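Local coordinates for protein glutamine synthetase (Streptomyces coelicolor, PDB 4BAX) that belongs to the glutamine synthetase family and combines a beta-grasp domain with a catalytic domain in an assembly of ten chains, at residues A[109-114]-A[231-236]. Residues are numbered along the deposited sequence; the frame is centred on the assembly and turned at random.
Sequences PVFGIE and AHTNFS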
ATOM      1  N   PRO A 109       4.152 -52.369 -27.452  1.00 39.10           N
ATOM      2  CA  PRO A 109       3.877 -50.941 -27.626  1.00 37.83           C
ATOM      3  C   PRO A 109       4.683 -50.096 -26.638  1.00 36.74           C
ATOM      4  O   PRO A 109       4.858 -50.489 -25.483  1.00 36.88           O
ATOM      5  CB  PRO A 109       2.377 -50.846 -27.340  1.00 37.91           C
ATOM      6  CG  PRO A 109       2.093 -52.006 -26.429  1.00 38.32           C
ATOM      7  CD  PRO A 109       2.995 -53.100 -26.900  1.00 38.81           C
ATOM      8  N   VAL A 110       5.158 -48.942 -27.105  1.00 35.27           N
ATOM      9  CA  VAL A 110       5.948 -48.024 -26.296  1.00 33.95           C
ATOM     10  C   VAL A 110       5.398 -46.607 -26.502  1.00 34.07           C
ATOM     11  O   VAL A 110       4.932 -46.254 -27.593  1.00 33.93           O
ATOM     12  CB  VAL A 110       7.430 -48.095 -26.699  1.00 33.25           C
ATOM     13  CG1 VAL A 110       8.246 -47.034 -25.996  1.00 32.74           C
ATOM     14  CG2 VAL A 110       7.989 -49.483 -26.402  1.00 33.60           C
ATOM     15  N   PHE A 111       5.411 -45.802 -25.446  1.00 34.35           N
ATOM     16  CA  PHE A 111       4.840 -44.472 -25.531  1.00 34.28           C
ATOM     17  C   PHE A 111       5.778 -43.390 -25.039  1.00 34.23           C
ATOM     18  O   PHE A 111       6.556 -43.605 -24.103  1.00 34.26           O
ATOM     19  CB  PHE A 111       3.552 -44.397 -24.724  1.00 34.52           C
ATOM     20  CG  PHE A 111       2.414 -45.159 -25.336  1.00 34.99           C
ATOM     21  CD1 PHE A 111       2.214 -46.494 -25.026  1.00 35.45           C
ATOM     22  CD2 PHE A 111       1.559 -44.549 -26.242  1.00 35.14           C
ATOM     23  CE1 PHE A 111       1.168 -47.207 -25.600  1.00 35.90           C
ATOM     24  CE2 PHE A 111       0.510 -45.259 -26.819  1.00 35.55           C
ATOM     25  CZ  PHE A 111       0.315 -46.590 -26.496  1.00 35.80           C
ATOM     26  N   GLY A 112       5.678 -42.227 -25.678  1.00 34.17           N
ATOM     27  CA  GLY A 112       6.258 -41.009 -25.159  1.00 33.96           C
ATOM     28  C   GLY A 112       5.169 -39.952 -25.091  1.00 33.79           C
ATOM     29  O   GLY A 112       4.400 -39.766 -26.047  1.00 33.76           O
ATOM     30  N   ILE A 113       5.096 -39.251 -23.963  1.00 33.42           N
ATOM     31  CA  ILE A 113       4.119 -38.170 -23.814  1.00 32.94           C
ATOM     32  C   ILE A 113       4.761 -36.802 -23.528  1.00 32.17           C
ATOM     33  O   ILE A 113       5.590 -36.649 -22.615  1.00 32.01           O
ATOM     34  CB  ILE A 113       3.011 -38.533 -22.766  1.00 21.53           C
ATOM     35  CG1 ILE A 113       2.390 -39.899 -23.140  1.00 20.47           C
ATOM     36  CG2 ILE A 113       1.925 -37.462 -22.707  1.00 21.85           C
ATOM     37  CD1 ILE A 113       1.455 -40.459 -22.118  1.00 19.87           C
ATOM     38  N   GLU A 114       4.388 -35.816 -24.344  1.00 31.44           N
ATOM     39  CA  GLU A 114       4.898 -34.466 -24.180  1.00 30.74           C
ATOM     40  C   GLU A 114       3.808 -33.676 -23.442  1.00 30.31           C
ATOM     41  O   GLU A 114       2.793 -33.266 -24.016  1.00 30.27           O
ATOM     42  CB  GLU A 114       5.185 -33.862 -25.548  1.00 30.67           C
ATOM     43  CG  GLU A 114       6.075 -34.779 -26.428  1.00 45.72           C
ATOM     44  CD  GLU A 114       6.349 -34.207 -27.821  1.00 46.03           C
ATOM     45  OE1 GLU A 114       5.635 -33.261 -28.242  1.00 46.19           O
ATOM     46  OE2 GLU A 114       7.289 -34.698 -28.494  1.00 46.07           O
ATOM     47  N   ALA A 231      -1.157 -32.806 -24.848  1.00 23.25           N
ATOM     48  CA  ALA A 231      -0.333 -33.949 -24.428  1.00 24.82           C
ATOM     49  C   ALA A 231      -0.064 -34.851 -25.634  1.00 27.58           C
ATOM     50  O   ALA A 231      -0.743 -35.876 -25.804  1.00 27.83           O
ATOM     51  CB  ALA A 231      -1.014 -34.749 -23.293  1.00 23.88           C
ATOM     52  N   HIS A 232       0.845 -34.421 -26.518  1.00 29.92           N
ATOM     53  CA  HIS A 232       1.170 -35.178 -27.727  1.00 32.45           C
ATOM     54  C   HIS A 232       1.710 -36.534 -27.322  1.00 34.65           C
ATOM     55  O   HIS A 232       2.566 -36.630 -26.428  1.00 35.28           O
ATOM     56  CB  HIS A 232       2.207 -34.453 -28.583  1.00 33.13           C
ATOM     57  CG  HIS A 232       1.679 -33.233 -29.272  1.00 33.88           C
ATOM     58  ND1 HIS A 232       0.381 -32.793 -29.110  1.00 34.66           N
ATOM     59  CD2 HIS A 232       2.258 -32.382 -30.153  1.00 34.10           C
ATOM     60  CE1 HIS A 232       0.189 -31.712 -29.846  1.00 34.75           C
ATOM     61  NE2 HIS A 232       1.311 -31.445 -30.492  1.00 34.52           N
ATOM     62  N   THR A 233       1.226 -37.577 -27.990  1.00 35.69           N
ATOM     63  CA  THR A 233       1.597 -38.939 -27.642  1.00 36.09           C
ATOM     64  C   THR A 233       2.343 -39.623 -28.792  1.00 36.99           C
ATOM     65  O   THR A 233       1.869 -39.683 -29.931  1.00 37.08           O
ATOM     66  CB  THR A 233       0.370 -39.752 -27.222  1.00 35.11           C
ATOM     67  OG1 THR A 233      -0.331 -39.039 -26.195  1.00 34.28           O
ATOM     68  CG2 THR A 233       0.800 -41.110 -26.698  1.00 35.14           C
ATOM     69  N   ASN A 234       3.533 -40.106 -28.460  1.00 37.82           N
ATOM     70  CA  ASN A 234       4.394 -40.812 -29.390  1.00 39.01           C
ATOM     71  C   ASN A 234       4.225 -42.303 -29.182  1.00 38.39           C
ATOM     72  O   ASN A 234       4.289 -42.802 -28.052  1.00 37.93           O
ATOM     73  CB  ASN A 234       5.856 -40.416 -29.170  1.00 40.57           C
ATOM     74  CG  ASN A 234       6.080 -38.919 -29.312  1.00 41.77           C
ATOM     75  OD1 ASN A 234       5.775 -38.316 -30.352  1.00 42.14           O
ATOM     76  ND2 ASN A 234       6.583 -38.300 -28.245  1.00 42.04           N
ATOM     77  N   PHE A 235       4.011 -43.006 -30.285  1.00 38.07           N
ATOM     78  CA  PHE A 235       3.672 -44.412 -30.215  1.00 38.27           C
ATOM     79  C   PHE A 235       4.337 -45.271 -31.277  1.00 38.22           C
ATOM     80  O   PHE A 235       4.403 -44.874 -32.447  1.00 38.24           O
ATOM     81  CB  PHE A 235       2.162 -44.569 -30.292  1.00 38.63           C
ATOM     82  CG  PHE A 235       1.726 -45.950 -30.609  1.00 39.48           C
ATOM     83  CD1 PHE A 235       1.762 -46.939 -29.648  1.00 39.83           C
ATOM     84  CD2 PHE A 235       1.297 -46.271 -31.893  1.00 40.04           C
ATOM     85  CE1 PHE A 235       1.349 -48.221 -29.947  1.00 40.35           C
ATOM     86  CE2 PHE A 235       0.888 -47.558 -32.201  1.00 40.51           C
ATOM     87  CZ  PHE A 235       0.912 -48.534 -31.226  1.00 40.59           C
ATOM     88  N   SER A 236       4.788 -46.456 -30.870  1.00 38.21           N
ATOM     89  CA  SER A 236       5.352 -47.432 -31.800  1.00 38.70           C
ATOM     90  C   SER A 236       5.204 -48.844 -31.248  1.00 39.78           C
ATOM     91  O   SER A 236       5.042 -49.057 -30.044  1.00 39.89           O
ATOM     92  CB  SER A 236       6.838 -47.138 -32.123  1.00 38.34           C
ATOM     93  OG  SER A 236       7.725 -47.521 -31.065  1.00 37.95           O
TER
HETATM   94  O   HOH W   1       1.831 -31.624 -26.041  1.00 22.07           O
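Two neighbouring antiparallel strands in the mixed sheet of the catalytic domain meet here, V110 and F111 lying opposite S236 and F235. Backbone bonds join V110 to S236 and G112 to N234 in both directions; the straightest runs from N234 N to G112 O (2.6 Å, 178° at the hydrogen). E114 N also donates to H232 O at 2.9 Å, and a water bridges E114 O and H232 N.

The two faces differ in character. On one, F111 and F235 lie side by side with ring planes 35° apart, and F111 CZ comes within 3.5 Å of F235 CD1. Different first torsions bring this facing pair alongside each other: F235 has CG anti to its backbone nitrogen (chi1 164°), F111 anti to its carbonyl carbon. P109 CB lies at the edge of the F235 ring, by CE1, and T233 CG2 fits against the edge of F111, 3.6 Å from CD2. Beta-branched I113 and T233 suit the extended chain and continue this apolar surface to A231. On the other face G112, lacking a side chain, leaves its backbone to N234, whose CB lies 3.5 Å from G112 O. The extended E114 chain carries its carboxylate across to H232, OE1 touching CB at 3.6 Å.

Helices 190-210 and 323-341 pack on the apolar face, F111 touching both. Strand 180-188 flanks 110-114, while 312-314 pairs with 231-236, placing both segments inside the sheet.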